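Metal transporter CNNM3 (PDB 6DFD) probably takes part in magnesium efflux across membranes, its cyclic nucleotide-binding homology domain pairing two subunits into a dimer. Local coordinates at residues Y110-G124 / D180-V194. The protein carries 6 engineered substitutions. Numbering follows the deposited sequence.
Sequences YFILILQGRVEVEIG and DYTVRALSDLQLIKV
F111 and V194 open the first of two antiparallel strand pairs, one in each sheet of the cupin-type beta-barrel of this cyclic nucleotide-binding homology domain: 110-114 pairs with 189-194, and 119-123 with 181-185, joined through a corner at L115 where the register slips. There L115 and Q116 both face Q190 in a classic beta bulge, and Q190 O accepts from L115 N (2.7 Å) and Q116 N. G117 follows with a positive phi, in a spot where a side chain would collide with L189 and D188 O. Small and polar, S187 suits the turn: its OG takes the N-H of R118 at 3.0 Å and gives its own proton to D188 O.

I112, I114, V119, V121 and V183 lie on one face, together with L191, whose CD2 touches both I112 CG2 and I114 CG1, 3.9 Å from each; V119 meets V183 CG1 through CB and L189 CD1 through CG1. On the other face F111 and L113 pack against helix 47-60. L115, at the bulge, leans toward the partner strand and sets CD2 3.7 Å from I192 CG1. At the far end I123 CD1 rests against Y181 CD1, where I123 also meets I123 of the second subunit and Y181 OH bonds E126 of that subunit.

Long, charged E120 and R184 suit partly exposed positions. E120 runs straight out (chi1 178°), while R184 starts likewise and bends at chi3 (54°), bringing its guanidinium edge to a salt bridge, NH2 to OE2 3.4 Å, whose hydrogen bond is weak; a water joins OE2 to NE. E122 OE1 forms a salt bridge with R104 NH1 and T182 OG1 a hydrogen bond with R104 N; OE1 and OG1 are linked only weakly. Y110 OH binds L101 O, and the extended K193 passes over the ring: CE makes a CH-pi contact 3.5 Å from the Y110 centroid, and NZ, 4.2 Å from it and 21° off the normal, a cation-pi contact.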
loop_
_atom_site.group_PDB
_atom_site.type_symbol
_atom_site.label_atom_id
_atom_site.label_comp_id
_atom_site.label_asym_id
_atom_site.label_seq_id
_atom_site.Cartn_x
_atom_site.Cartn_y
_atom_site.Cartn_z
ATOM N N TYR A 110 5.271 -11.365 -12.695
ATOM C CA TYR A 110 6.445 -11.283 -11.842
ATOM C C TYR A 110 6.091 -10.707 -10.481
ATOM O O TYR A 110 5.106 -9.982 -10.313
ATOM C CB TYR A 110 7.560 -10.451 -12.482
ATOM C CG TYR A 110 7.112 -9.093 -12.989
ATOM C CD1 TYR A 110 6.920 -8.037 -12.116
ATOM C CD2 TYR A 110 6.886 -8.880 -14.344
ATOM C CE1 TYR A 110 6.509 -6.792 -12.575
ATOM C CE2 TYR A 110 6.481 -7.637 -14.818
ATOM C CZ TYR A 110 6.292 -6.603 -13.930
ATOM O OH TYR A 110 5.886 -5.376 -14.404
ATOM N N PHE A 111 6.918 -11.079 -9.511
ATOM C CA PHE A 111 6.892 -10.586 -8.144
ATOM C C PHE A 111 8.010 -9.565 -7.994
ATOM O O PHE A 111 9.090 -9.737 -8.567
ATOM C CB PHE A 111 7.089 -11.766 -7.186
ATOM C CG PHE A 111 7.541 -11.398 -5.805
ATOM C CD1 PHE A 111 8.891 -11.221 -5.519
ATOM C CD2 PHE A 111 6.627 -11.292 -4.773
ATOM C CE1 PHE A 111 9.307 -10.902 -4.248
ATOM C CE2 PHE A 111 7.043 -10.973 -3.488
ATOM C CZ PHE A 111 8.383 -10.780 -3.226
ATOM N N ILE A 112 7.747 -8.496 -7.244
ATOM C CA ILE A 112 8.744 -7.464 -6.990
ATOM C C ILE A 112 8.830 -7.177 -5.501
ATOM O O ILE A 112 7.809 -7.057 -4.814
ATOM C CB ILE A 112 8.433 -6.168 -7.770
ATOM C CG1 ILE A 112 8.714 -6.393 -9.255
ATOM C CG2 ILE A 112 9.268 -5.009 -7.238
ATOM C CD1 ILE A 112 8.221 -5.294 -10.142
ATOM N N LEU A 113 10.059 -7.062 -5.005
ATOM C CA LEU A 113 10.330 -6.531 -3.678
ATOM C C LEU A 113 11.227 -5.321 -3.862
ATOM O O LEU A 113 12.198 -5.377 -4.626
ATOM C CB LEU A 113 11.002 -7.563 -2.764
ATOM C CG LEU A 113 11.388 -7.005 -1.387
ATOM C CD1 LEU A 113 11.174 -8.004 -0.320
ATOM C CD2 LEU A 113 12.840 -6.574 -1.354
ATOM N N ILE A 114 10.897 -4.229 -3.186
ATOM C CA ILE A 114 11.656 -2.989 -3.311
ATOM C C ILE A 114 12.824 -3.043 -2.338
ATOM O O ILE A 114 12.626 -3.069 -1.120
ATOM C CB ILE A 114 10.770 -1.761 -3.040
ATOM C CG1 ILE A 114 9.630 -1.693 -4.057
ATOM C CG2 ILE A 114 11.607 -0.450 -3.096
ATOM C CD1 ILE A 114 8.627 -0.583 -3.765
ATOM N N LEU A 115 14.048 -3.044 -2.867
ATOM C CA LEU A 115 15.203 -2.980 -1.977
ATOM C C LEU A 115 15.445 -1.555 -1.519
ATOM O O LEU A 115 15.812 -1.317 -0.359
ATOM C CB LEU A 115 16.447 -3.507 -2.684
ATOM C CG LEU A 115 16.998 -4.915 -2.440
ATOM C CD1 LEU A 115 16.021 -5.855 -1.785
ATOM C CD2 LEU A 115 17.513 -5.463 -3.742
ATOM N N GLN A 116 15.246 -0.601 -2.423
ATOM C CA GLN A 116 15.469 0.798 -2.100
ATOM C C GLN A 116 14.575 1.636 -2.998
ATOM O O GLN A 116 14.451 1.350 -4.188
ATOM C CB GLN A 116 16.943 1.179 -2.305
ATOM C CG GLN A 116 17.284 2.601 -1.901
ATOM C CD GLN A 116 18.733 2.955 -2.184
ATOM O OE1 GLN A 116 19.605 2.086 -2.218
ATOM N NE2 GLN A 116 18.995 4.239 -2.392
ATOM N N GLY A 117 13.931 2.644 -2.428
ATOM C CA GLY A 117 13.164 3.593 -3.209
ATOM C C GLY A 117 11.722 3.668 -2.750
ATOM O O GLY A 117 11.313 3.036 -1.777
ATOM N N ARG A 118 10.945 4.457 -3.499
ATOM C CA ARG A 118 9.595 4.832 -3.104
ATOM C C ARG A 118 8.640 4.661 -4.271
ATOM O O ARG A 118 8.963 5.023 -5.409
ATOM C CB ARG A 118 9.550 6.289 -2.623
ATOM C CG ARG A 118 10.652 6.660 -1.665
ATOM C CD ARG A 118 10.439 5.998 -0.309
ATOM N NE ARG A 118 9.289 6.567 0.378
ATOM C CZ ARG A 118 8.948 6.293 1.632
ATOM N NH1 ARG A 118 9.667 5.436 2.349
ATOM N NH2 ARG A 118 7.886 6.878 2.168
ATOM N N VAL A 119 7.454 4.133 -3.980
ATOM C CA VAL A 119 6.427 3.928 -4.992
ATOM C C VAL A 119 5.092 4.434 -4.465
ATOM O O VAL A 119 4.854 4.497 -3.256
ATOM C CB VAL A 119 6.298 2.442 -5.407
ATOM C CG1 VAL A 119 7.562 1.967 -6.097
ATOM C CG2 VAL A 119 5.970 1.576 -4.207
ATOM N N GLU A 120 4.222 4.805 -5.391
ATOM C CA GLU A 120 2.830 5.080 -5.092
ATOM C C GLU A 120 2.006 3.902 -5.571
ATOM O O GLU A 120 2.186 3.420 -6.698
ATOM C CB GLU A 120 2.345 6.366 -5.769
ATOM C CG GLU A 120 0.861 6.662 -5.526
ATOM C CD GLU A 120 0.414 7.972 -6.161
ATOM O OE1 GLU A 120 0.541 9.024 -5.504
ATOM O OE2 GLU A 120 -0.050 7.940 -7.321
ATOM N N VAL A 121 1.109 3.447 -4.711
ATOM C CA VAL A 121 0.223 2.333 -4.985
ATOM C C VAL A 121 -1.194 2.873 -4.985
ATOM O O VAL A 121 -1.586 3.582 -4.051
ATOM C CB VAL A 121 0.367 1.221 -3.930
ATOM C CG1 VAL A 121 -0.461 0.015 -4.319
ATOM C CG2 VAL A 121 1.823 0.840 -3.737
ATOM N N GLU A 122 -1.961 2.535 -6.015
ATOM C CA GLU A 122 -3.400 2.771 -6.009
ATOM C C GLU A 122 -4.078 1.418 -6.160
ATOM O O GLU A 122 -3.798 0.686 -7.115
ATOM C CB GLU A 122 -3.816 3.751 -7.109
ATOM C CG GLU A 122 -3.681 3.237 -8.510
ATOM C CD GLU A 122 -5.003 2.760 -9.071
ATOM O OE1 GLU A 122 -5.185 1.533 -9.195
ATOM O OE2 GLU A 122 -5.863 3.616 -9.371
ATOM N N ILE A 123 -4.952 1.074 -5.213
ATOM C CA ILE A 123 -5.317 -0.324 -5.017
ATOM C C ILE A 123 -6.773 -0.448 -4.588
ATOM O O ILE A 123 -7.329 0.427 -3.914
ATOM C CB ILE A 123 -4.377 -0.987 -3.985
ATOM C CG1 ILE A 123 -4.698 -2.477 -3.857
ATOM C CG2 ILE A 123 -4.484 -0.293 -2.643
ATOM C CD1 ILE A 123 -3.530 -3.299 -3.391
ATOM N N GLY A 124 -7.385 -1.563 -4.994
ATOM C CA GLY A 124 -8.724 -1.907 -4.564
ATOM C C GLY A 124 -9.786 -1.256 -5.427
ATOM O O GLY A 124 -9.509 -0.503 -6.364
ATOM N N ASP A 180 -5.168 -5.810 -9.236
ATOM C CA ASP A 180 -6.110 -4.729 -8.954
ATOM C C ASP A 180 -5.398 -3.546 -8.316
ATOM O O ASP A 180 -5.921 -2.892 -7.411
ATOM C CB ASP A 180 -7.250 -5.218 -8.065
ATOM C CG ASP A 180 -6.787 -5.593 -6.677
ATOM O OD1 ASP A 180 -5.561 -5.681 -6.463
ATOM O OD2 ASP A 180 -7.652 -5.789 -5.798
ATOM N N TYR A 181 -4.177 -3.276 -8.766
ATOM C CA TYR A 181 -3.417 -2.145 -8.267
ATOM C C TYR A 181 -2.482 -1.651 -9.355
ATOM O O TYR A 181 -2.112 -2.385 -10.274
ATOM C CB TYR A 181 -2.614 -2.492 -7.008
ATOM C CG TYR A 181 -1.886 -3.823 -7.047
ATOM C CD1 TYR A 181 -2.482 -4.976 -6.547
ATOM C CD2 TYR A 181 -0.594 -3.921 -7.552
ATOM C CE1 TYR A 181 -1.817 -6.195 -6.565
ATOM C CE2 TYR A 181 0.078 -5.137 -7.574
ATOM C CZ TYR A 181 -0.540 -6.268 -7.079
ATOM O OH TYR A 181 0.123 -7.478 -7.093
ATOM N N THR A 182 -2.121 -0.382 -9.237
ATOM C CA THR A 182 -1.074 0.221 -10.038
ATOM C C THR A 182 0.027 0.656 -9.090
ATOM O O THR A 182 -0.253 1.170 -7.999
ATOM C CB THR A 182 -1.609 1.418 -10.846
ATOM O OG1 THR A 182 -2.753 1.005 -11.602
ATOM C CG2 THR A 182 -0.558 1.961 -11.796
ATOM N N VAL A 183 1.275 0.436 -9.499
ATOM C CA VAL A 183 2.437 0.772 -8.684
ATOM C C VAL A 183 3.393 1.577 -9.545
ATOM O O VAL A 183 3.847 1.095 -10.590
ATOM C CB VAL A 183 3.136 -0.478 -8.124
ATOM C CG1 VAL A 183 4.368 -0.083 -7.321
ATOM C CG2 VAL A 183 2.173 -1.281 -7.267
ATOM N N ARG A 184 3.715 2.791 -9.103
ATOM C CA ARG A 184 4.533 3.701 -9.886
ATOM C C ARG A 184 5.710 4.188 -9.062
ATOM O O ARG A 184 5.535 4.626 -7.921
ATOM C CB ARG A 184 3.706 4.907 -10.369
ATOM C CG ARG A 184 4.498 5.899 -11.209
ATOM C CD ARG A 184 3.619 7.049 -11.699
ATOM N NE ARG A 184 2.928 7.720 -10.602
ATOM C CZ ARG A 184 3.384 8.783 -9.949
ATOM N NH1 ARG A 184 4.552 9.333 -10.266
ATOM N NH2 ARG A 184 2.663 9.293 -8.964
ATOM N N ALA A 185 6.894 4.175 -9.664
ATOM C CA ALA A 185 8.073 4.719 -9.008
ATOM C C ALA A 185 7.902 6.205 -8.734
ATOM O O ALA A 185 7.412 6.955 -9.586
ATOM C CB ALA A 185 9.304 4.513 -9.880
ATOM N N LEU A 186 8.331 6.621 -7.541
ATOM C CA LEU A 186 8.466 8.020 -7.176
ATOM C C LEU A 186 9.922 8.442 -7.043
ATOM O O LEU A 186 10.195 9.612 -6.752
ATOM C CB LEU A 186 7.732 8.292 -5.857
ATOM C CG LEU A 186 6.256 7.919 -5.805
ATOM C CD1 LEU A 186 5.729 8.199 -4.394
ATOM C CD2 LEU A 186 5.451 8.683 -6.855
ATOM N N SER A 187 10.856 7.525 -7.268
ATOM C CA SER A 187 12.284 7.746 -7.097
ATOM C C SER A 187 12.991 6.649 -7.872
ATOM O O SER A 187 12.358 5.697 -8.330
ATOM C CB SER A 187 12.693 7.699 -5.624
ATOM O OG SER A 187 12.604 6.361 -5.123
ATOM N N ASP A 188 14.313 6.767 -8.005
ATOM C CA ASP A 188 15.076 5.615 -8.468
ATOM C C ASP A 188 14.736 4.427 -7.586
ATOM O O ASP A 188 14.610 4.566 -6.368
ATOM C CB ASP A 188 16.578 5.862 -8.397
ATOM C CG ASP A 188 17.064 6.894 -9.393
ATOM O OD1 ASP A 188 16.359 7.192 -10.383
ATOM O OD2 ASP A 188 18.185 7.382 -9.170
ATOM N N LEU A 189 14.578 3.257 -8.199
ATOM C CA LEU A 189 14.284 2.041 -7.453
ATOM C C LEU A 189 15.388 1.020 -7.659
ATOM O O LEU A 189 15.893 0.858 -8.773
ATOM C CB LEU A 189 12.958 1.390 -7.880
ATOM C CG LEU A 189 11.686 2.235 -7.867
ATOM C CD1 LEU A 189 10.505 1.377 -8.290
ATOM C CD2 LEU A 189 11.450 2.845 -6.495
ATOM N N GLN A 190 15.732 0.311 -6.582
ATOM C CA GLN A 190 16.494 -0.926 -6.674
ATOM C C GLN A 190 15.579 -2.055 -6.228
ATOM O O GLN A 190 15.012 -1.995 -5.128
ATOM C CB GLN A 190 17.763 -0.881 -5.818
ATOM C CG GLN A 190 18.736 -2.020 -6.107
ATOM C CD GLN A 190 19.328 -1.954 -7.509
ATOM O OE1 GLN A 190 19.639 -0.876 -8.017
ATOM N NE2 GLN A 190 19.476 -3.112 -8.143
ATOM N N LEU A 191 15.459 -3.077 -7.082
ATOM C CA LEU A 191 14.382 -4.055 -7.032
ATOM C C LEU A 191 14.911 -5.479 -7.098
ATOM O O LEU A 191 15.902 -5.764 -7.780
ATOM C CB LEU A 191 13.414 -3.889 -8.224
ATOM C CG LEU A 191 12.710 -2.551 -8.421
ATOM C CD1 LEU A 191 11.821 -2.641 -9.630
ATOM C CD2 LEU A 191 11.911 -2.168 -7.193
ATOM N N ILE A 192 14.189 -6.368 -6.418
ATOM C CA ILE A 192 14.207 -7.806 -6.674
ATOM C C ILE A 192 12.995 -8.120 -7.540
ATOM O O ILE A 192 11.865 -7.784 -7.172
ATOM C CB ILE A 192 14.163 -8.600 -5.355
ATOM C CG1 ILE A 192 15.448 -8.369 -4.556
ATOM C CG2 ILE A 192 13.920 -10.093 -5.603
ATOM C CD1 ILE A 192 16.735 -8.823 -5.277
ATOM N N LYS A 193 13.220 -8.743 -8.696
ATOM C CA LYS A 193 12.152 -9.125 -9.614
ATOM C C LYS A 193 12.240 -10.615 -9.896
ATOM O O LYS A 193 13.233 -11.085 -10.466
ATOM C CB LYS A 193 12.245 -8.356 -10.927
ATOM C CG LYS A 193 11.098 -8.628 -11.884
ATOM C CD LYS A 193 11.393 -8.064 -13.275
ATOM C CE LYS A 193 10.120 -7.810 -14.070
ATOM N NZ LYS A 193 10.391 -7.177 -15.400
ATOM N N VAL A 194 11.189 -11.348 -9.543
ATOM C CA VAL A 194 11.141 -12.794 -9.744
ATOM C C VAL A 194 9.954 -13.104 -10.638
ATOM O O VAL A 194 8.805 -12.825 -10.270
ATOM C CB VAL A 194 11.043 -13.555 -8.417
ATOM C CG1 VAL A 194 10.924 -15.062 -8.676
ATOM C CG2 VAL A 194 12.253 -13.248 -7.575
HETATM O O HOH W 1 0.469 6.357 -10.050
#